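Local coordinates for uncharacterized protein (Bacteroides vulgatus, PDB 4FMR) that is of unknown function but probably binds DNA, pairing an HU/IHF-like domain with a C-terminal domain of immunoglobulin-like fold, at residues B[94-97]-B[98-101]; B[136-139]-B[140-143]; B[34-37]-B[38-42]. All coordinates share one frame; numbering follows the deposited sequence. Where two conformers were deposited one is given.

Interaction 1 (B[94-97]-B[98-101]); sequences AWDA and ATNS
A94 O and N100 OD1 sit 4.2 Å apart, with one water 2.7 Å from both that could donate to either. Next along, W95 lays one face of its indole against N100: chi1 of -177° sets CG opposite the backbone N, and N100 CB lands 3.4 Å from the centroid of the six-membered ring, almost straight over it, a CH-pi contact. The far edge of the ring reaches S101, with CH2 3.5 Å from S101 O. F86 also meets the indole, as do F25 and V121 of the second subunit. D96 does the polar work. Its N-H gives N100 OD1 a 2.9 Å bond, in the carbonyl plane on a lone pair, while D96 O takes two donors, N100 N at 2.7 Å from nearly straight ahead and T99 N from well above the carbonyl plane. A97 and A98 form the bend of this type I turn. T99 OG1 also donates to D96 OD2, though T99 was deposited in two conformers, which makes that bond less certain. With ND2 bonded to R87 O and V89 O, the buried N100 amide spends both ends on backbone, consistent with a fixed turn where the loop rejoins strand 101-108.

Interaction 2 (B[136-139]-B[140-143]); sequences GQDA and TTRA
The R142 guanidinium lies with one face over the peptide of A139, whose carbonyl oxygen A139 O comes to 2.8 Å from R142 NE. At that face the N-H does not aim at the oxygen, which makes this polar packing, not a hydrogen bond. Near the plane, at the edge, is Q137 OE1, 4.1 Å from R142 NH1; the Q137 amide stands almost perpendicular to the guanidinium, 88° away. R142 gets there by folding back at chi2 (-61°) from a residue whose positive phi belongs to the left-handed helical region. The other flat group is the buried D138 carboxylate. T141 N reaches its OD2 at 3.1 Å, on the anti side and somewhat out of plane, and T149 OG1 bonds the same oxygen. T141 OG1 lies 3.2 Å from D138 OD2, but its single proton has a rival acceptor, leaving that bond unsettled. On the other carboxylate oxygen, D138 OD1, a water donates at 2.7 Å and in turn accepts from T140 N.

Here strand 132-138, an outer strand of the four-stranded antiparallel sheet in the immunoglobulin-like domain, gives way to the loop leading to strand 147-149. The chain doubles back: D138 N donates to A143 O at 3.1 Å, almost in line with the carbonyl, and R142 N makes a weak bond to D138 O. Q137 CA adds a C-H...O contact to the same A143 O. T141 closes a small ST turn of its own, OG1 accepting from A143 N at 3.2 Å. T140 OG1 finds its partner in R152 NH1, and the D138 side chain packs on A148 and F154, between the loop and the neighbouring strands.

Interaction 3 (B[34-37]-B[38-42]); sequences DKEI and ILDRM
E36 O takes the backbone N-H of D40, D40 N lying 3.1 Å away, and a second, weak bond from R51 NH2 at the start of helix 51-70. This is the first turn of helix 35-45, and its neighbours keep the same i to i+4 pattern: I38 N to D34 O, L39 N to K35 O, and R41 N to I37 O at 2.8 Å. D34 is the N-cap; its OD1 accepts weakly from I37 N at 3.4 Å. I37 and R41 run alongside each other, pointing the same way, and the branch methyl I37 CG2 sits over one face of the guanidinium, 3.6 Å from R41 NE. R41 is stretched from CG to NE, which carries its NH1 on to a salt bridge with E73 of the second subunit. I38 folds CG1 back on D34 O, 3.3 Å away, and packs on M61 of that subunit, while L39 faces A55 and I58 of helix 51-70. K35 NZ pairs with E59 and E62. E36 and D40 bring two acids together one turn apart, E36 OE2 and D40 OD2 4.6 Å from each other. A water donates to D40 OD2 at 2.6 Å and, weakly, to E36 OE2, and R51 forms a salt bridge with D40 OD1; the water and R51 probably ease the repulsion of the two carboxylates.

From the N terminus, interaction 3 comes first, at the start of helix 35-45 in the HU-like DNA-binding domain. Interaction 1 follows, at the return of the loop that links strands 80-87 and 101-108, and interaction 2 comes last, where strand 132-138 of the immunoglobulin-like domain turns off toward strand 147-149. All three are local and in series; none nests within or crosses another. Interactions 1 and 3 share one domain yet lie about 38 Å apart between centres, and both face the second subunit. Interaction 2 touches no other chain of the assembly. It approaches interaction 1 to about 7 Å between nearest atoms, without touching.

Interaction 1 (B[94-97]-B[98-101])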
loop_
_atom_site.group_PDB
_atom_site.type_symbol
_atom_site.label_atom_id
_atom_site.label_comp_id
_atom_site.label_asym_id
_atom_site.label_seq_id
_atom_site.Cartn_x
_atom_site.Cartn_y
_atom_site.Cartn_z
ATOM N N ALA B 94 -7.318 -24.638 -8.893
ATOM C CA ALA B 94 -5.868 -24.754 -9.002
ATOM C C ALA B 94 -5.254 -23.465 -9.471
ATOM O O ALA B 94 -5.835 -22.734 -10.279
ATOM C CB ALA B 94 -5.491 -25.886 -9.960
ATOM N N TRP B 95 -4.056 -23.196 -8.966
ATOM C CA TRP B 95 -3.300 -22.028 -9.336
ATOM C C TRP B 95 -2.896 -22.136 -10.825
ATOM O O TRP B 95 -2.384 -23.169 -11.266
ATOM C CB TRP B 95 -2.078 -21.892 -8.409
ATOM C CG TRP B 95 -1.259 -20.665 -8.676
ATOM C CD1 TRP B 95 -0.225 -20.543 -9.555
ATOM C CD2 TRP B 95 -1.430 -19.377 -8.070
ATOM N NE1 TRP B 95 0.259 -19.251 -9.537
ATOM C CE2 TRP B 95 -0.452 -18.521 -8.619
ATOM C CE3 TRP B 95 -2.351 -18.848 -7.145
ATOM C CZ2 TRP B 95 -0.342 -17.177 -8.246
ATOM C CZ3 TRP B 95 -2.245 -17.517 -6.779
ATOM C CH2 TRP B 95 -1.230 -16.706 -7.297
ATOM N N ASP B 96 -3.193 -21.090 -11.586
ATOM C CA ASP B 96 -2.851 -20.941 -12.993
ATOM C C ASP B 96 -1.935 -19.726 -13.123
ATOM O O ASP B 96 -2.404 -18.592 -13.018
ATOM C CB ASP B 96 -4.122 -20.802 -13.857
ATOM C CG ASP B 96 -3.896 -20.679 -15.356
ATOM O OD1 ASP B 96 -2.855 -21.168 -15.847
ATOM O OD2 ASP B 96 -4.791 -20.156 -16.046
ATOM N N ALA B 97 -0.633 -19.972 -13.349
ATOM C CA ALA B 97 0.429 -18.970 -13.454
ATOM C C ALA B 97 0.161 -17.907 -14.531
ATOM O O ALA B 97 0.720 -16.813 -14.448
ATOM C CB ALA B 97 1.748 -19.657 -13.747
ATOM N N ALA B 98 -0.669 -18.224 -15.536
ATOM C CA ALA B 98 -0.984 -17.299 -16.627
ATOM C C ALA B 98 -2.141 -16.326 -16.274
ATOM O O ALA B 98 -2.290 -15.305 -16.955
ATOM C CB ALA B 98 -1.346 -18.093 -17.877
ATOM N N THR B 99 -2.947 -16.640 -15.225
ATOM C CA THR B 99 -4.071 -15.780 -14.841
ATOM C C THR B 99 -3.945 -15.316 -13.389
ATOM O O THR B 99 -4.494 -14.264 -13.051
ATOM C CB THR B 99 -5.425 -16.474 -15.074
ATOM O OG1 THR B 99 -5.488 -17.685 -14.320
ATOM C CG2 THR B 99 -5.694 -16.754 -16.554
ATOM N N ASN B 100 -3.225 -16.063 -12.546
ATOM C CA ASN B 100 -3.031 -15.697 -11.144
ATOM C C ASN B 100 -1.657 -15.150 -10.902
ATOM O O ASN B 100 -0.690 -15.569 -11.544
ATOM C CB ASN B 100 -3.268 -16.901 -10.227
ATOM C CG ASN B 100 -4.620 -17.543 -10.361
ATOM O OD1 ASN B 100 -4.722 -18.720 -10.729
ATOM N ND2 ASN B 100 -5.681 -16.793 -10.040
ATOM N N SER B 101 -1.575 -14.220 -9.950
ATOM C CA SER B 101 -0.334 -13.586 -9.541
ATOM C C SER B 101 -0.336 -13.272 -8.043
ATOM O O SER B 101 -1.381 -13.230 -7.380
ATOM C CB SER B 101 -0.074 -12.314 -10.350
ATOM O OG SER B 101 -1.085 -11.331 -10.192
HETATM O O HOH W 1 -6.548 -20.501 -11.555
#

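Interaction 2 (B[136-139]-B[140-143])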
loop_
_atom_site.group_PDB
_atom_site.type_symbol
_atom_site.label_atom_id
_atom_site.label_comp_id
_atom_site.label_asym_id
_atom_site.label_seq_id
_atom_site.Cartn_x
_atom_site.Cartn_y
_atom_site.Cartn_z
ATOM N N GLY B 136 -3.408 10.318 -11.535
ATOM C CA GLY B 136 -3.080 9.179 -12.370
ATOM C C GLY B 136 -3.716 7.898 -11.883
ATOM O O GLY B 136 -4.095 7.798 -10.715
ATOM N N GLN B 137 -3.831 6.896 -12.768
ATOM C CA GLN B 137 -4.381 5.608 -12.366
ATOM C C GLN B 137 -3.739 4.447 -13.150
ATOM O O GLN B 137 -3.731 4.452 -14.385
ATOM C CB GLN B 137 -5.924 5.558 -12.506
ATOM C CG GLN B 137 -6.521 4.351 -11.761
ATOM C CD GLN B 137 -7.983 4.130 -12.014
ATOM O OE1 GLN B 137 -8.464 4.114 -13.162
ATOM N NE2 GLN B 137 -8.708 3.876 -10.938
ATOM N N ASP B 138 -3.256 3.438 -12.409
ATOM C CA ASP B 138 -2.672 2.233 -12.969
ATOM C C ASP B 138 -3.784 1.244 -13.240
ATOM O O ASP B 138 -4.600 1.014 -12.348
ATOM C CB ASP B 138 -1.611 1.636 -12.032
ATOM C CG ASP B 138 -0.808 0.549 -12.720
ATOM O OD1 ASP B 138 -0.184 0.840 -13.751
ATOM O OD2 ASP B 138 -0.871 -0.607 -12.274
ATOM N N ALA B 139 -3.836 0.669 -14.463
ATOM C CA ALA B 139 -4.908 -0.244 -14.863
ATOM C C ALA B 139 -4.816 -1.583 -14.147
ATOM O O ALA B 139 -5.833 -2.125 -13.736
ATOM C CB ALA B 139 -4.885 -0.459 -16.371
ATOM N N THR B 140 -3.602 -2.088 -13.962
ATOM C CA THR B 140 -3.327 -3.389 -13.357
ATOM C C THR B 140 -3.636 -3.400 -11.874
ATOM O O THR B 140 -4.312 -4.326 -11.442
ATOM C CB THR B 140 -1.877 -3.773 -13.620
ATOM O OG1 THR B 140 -1.719 -3.804 -15.026
ATOM C CG2 THR B 140 -1.506 -5.132 -13.056
ATOM N N THR B 141 -3.142 -2.418 -11.094
ATOM C CA THR B 141 -3.314 -2.418 -9.632
ATOM C C THR B 141 -4.469 -1.519 -9.180
ATOM O O THR B 141 -4.912 -1.642 -8.037
ATOM C CB THR B 141 -2.007 -1.957 -8.938
ATOM O OG1 THR B 141 -1.795 -0.580 -9.231
ATOM C CG2 THR B 141 -0.764 -2.779 -9.352
ATOM N N ARG B 142 -4.908 -0.572 -10.052
ATOM C CA ARG B 142 -5.923 0.456 -9.789
ATOM C C ARG B 142 -5.381 1.499 -8.762
ATOM O O ARG B 142 -6.141 2.358 -8.307
ATOM C CB ARG B 142 -7.293 -0.140 -9.347
ATOM C CG ARG B 142 -7.940 -1.051 -10.399
ATOM C CD ARG B 142 -8.239 -0.346 -11.714
ATOM N NE ARG B 142 -8.355 -1.295 -12.828
ATOM C CZ ARG B 142 -8.796 -0.988 -14.046
ATOM N NH1 ARG B 142 -9.182 0.251 -14.330
ATOM N NH2 ARG B 142 -8.862 -1.919 -14.988
ATOM N N ALA B 143 -4.053 1.492 -8.484
ATOM C CA ALA B 143 -3.432 2.482 -7.590
ATOM C C ALA B 143 -3.534 3.894 -8.198
ATOM O O ALA B 143 -3.537 4.042 -9.428
ATOM C CB ALA B 143 -1.978 2.131 -7.328
HETATM O O HOH W 2 -1.292 -0.839 -15.505
#

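Interaction 3 (B[34-37]-B[38-42])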
loop_
_atom_site.group_PDB
_atom_site.type_symbol
_atom_site.label_atom_id
_atom_site.label_comp_id
_atom_site.label_asym_id
_atom_site.label_seq_id
_atom_site.Cartn_x
_atom_site.Cartn_y
_atom_site.Cartn_z
ATOM N N ASP B 34 16.434 7.378 -2.985
ATOM C CA ASP B 34 16.667 5.939 -3.011
ATOM C C ASP B 34 17.528 5.554 -1.815
ATOM O O ASP B 34 17.794 6.407 -0.971
ATOM C CB ASP B 34 17.324 5.522 -4.345
ATOM C CG ASP B 34 18.621 6.256 -4.689
ATOM O OD1 ASP B 34 19.137 7.010 -3.818
ATOM O OD2 ASP B 34 19.094 6.113 -5.835
ATOM N N LYS B 35 18.013 4.300 -1.778
ATOM C CA LYS B 35 18.823 3.754 -0.683
ATOM C C LYS B 35 20.107 4.524 -0.466
ATOM O O LYS B 35 20.502 4.694 0.689
ATOM C CB LYS B 35 19.148 2.272 -0.908
ATOM C CG LYS B 35 18.009 1.378 -0.434
ATOM C CD LYS B 35 18.389 -0.107 -0.374
ATOM C CE LYS B 35 17.975 -0.858 -1.610
ATOM N NZ LYS B 35 18.244 -2.312 -1.488
ATOM N N GLU B 36 20.744 5.012 -1.555
ATOM C CA GLU B 36 21.994 5.760 -1.486
ATOM C C GLU B 36 21.817 7.057 -0.694
ATOM O O GLU B 36 22.634 7.338 0.163
ATOM C CB GLU B 36 22.549 6.065 -2.893
ATOM C CG GLU B 36 23.950 6.658 -2.812
ATOM C CD GLU B 36 24.572 7.336 -4.023
ATOM O OE1 GLU B 36 23.840 7.731 -4.960
ATOM O OE2 GLU B 36 25.804 7.551 -3.982
ATOM N N ILE B 37 20.761 7.829 -0.963
ATOM C CA ILE B 37 20.492 9.099 -0.268
ATOM C C ILE B 37 20.085 8.817 1.209
ATOM O O ILE B 37 20.567 9.501 2.124
ATOM C CB ILE B 37 19.422 9.922 -1.050
ATOM C CG1 ILE B 37 19.989 10.345 -2.440
ATOM C CG2 ILE B 37 18.976 11.159 -0.257
ATOM C CD1 ILE B 37 18.907 10.406 -3.582
ATOM N N ILE B 38 19.234 7.786 1.426
ATOM C CA ILE B 38 18.796 7.344 2.752
ATOM C C ILE B 38 20.023 7.060 3.598
ATOM O O ILE B 38 20.125 7.601 4.681
ATOM C CB ILE B 38 17.839 6.118 2.676
ATOM C CG1 ILE B 38 16.493 6.514 2.053
ATOM C CG2 ILE B 38 17.648 5.453 4.070
ATOM C CD1 ILE B 38 15.620 5.362 1.624
ATOM N N LEU B 39 20.966 6.271 3.090
ATOM C CA LEU B 39 22.209 5.927 3.796
ATOM C C LEU B 39 23.050 7.164 4.095
ATOM O O LEU B 39 23.597 7.272 5.188
ATOM C CB LEU B 39 23.032 4.915 2.971
ATOM C CG LEU B 39 22.547 3.460 3.062
ATOM C CD1 LEU B 39 23.182 2.602 1.975
ATOM C CD2 LEU B 39 22.798 2.882 4.450
ATOM N N ASP B 40 23.154 8.092 3.139
ATOM C CA ASP B 40 23.877 9.347 3.335
ATOM C C ASP B 40 23.223 10.199 4.432
ATOM O O ASP B 40 23.938 10.806 5.212
ATOM C CB ASP B 40 23.939 10.155 2.028
ATOM C CG ASP B 40 24.728 9.531 0.894
ATOM O OD1 ASP B 40 25.464 8.544 1.150
ATOM O OD2 ASP B 40 24.549 9.979 -0.266
ATOM N N ARG B 41 21.872 10.231 4.492
ATOM C CA ARG B 41 21.159 11.032 5.493
ATOM C C ARG B 41 21.255 10.395 6.902
ATOM O O ARG B 41 21.273 11.128 7.910
ATOM C CB ARG B 41 19.702 11.257 5.084
ATOM C CG ARG B 41 19.552 12.247 3.937
ATOM C CD ARG B 41 18.102 12.432 3.592
ATOM N NE ARG B 41 17.912 13.270 2.405
ATOM C CZ ARG B 41 16.725 13.602 1.913
ATOM N NH1 ARG B 41 15.616 13.176 2.499
ATOM N NH2 ARG B 41 16.637 14.373 0.837
HETATM N N MSE B 42 21.390 9.064 6.964
HETATM C CA MSE B 42 21.535 8.329 8.226
HETATM C C MSE B 42 22.867 8.686 8.882
HETATM O O MSE B 42 22.914 9.007 10.073
HETATM C CB MSE B 42 21.439 6.817 7.983
HETATM C CG MSE B 42 20.028 6.331 7.720
HETATM SE SE MSE B 42 20.028 4.488 7.074
HETATM C CE MSE B 42 20.553 3.576 8.807
HETATM O O HOH W 3 25.972 9.651 -2.411
#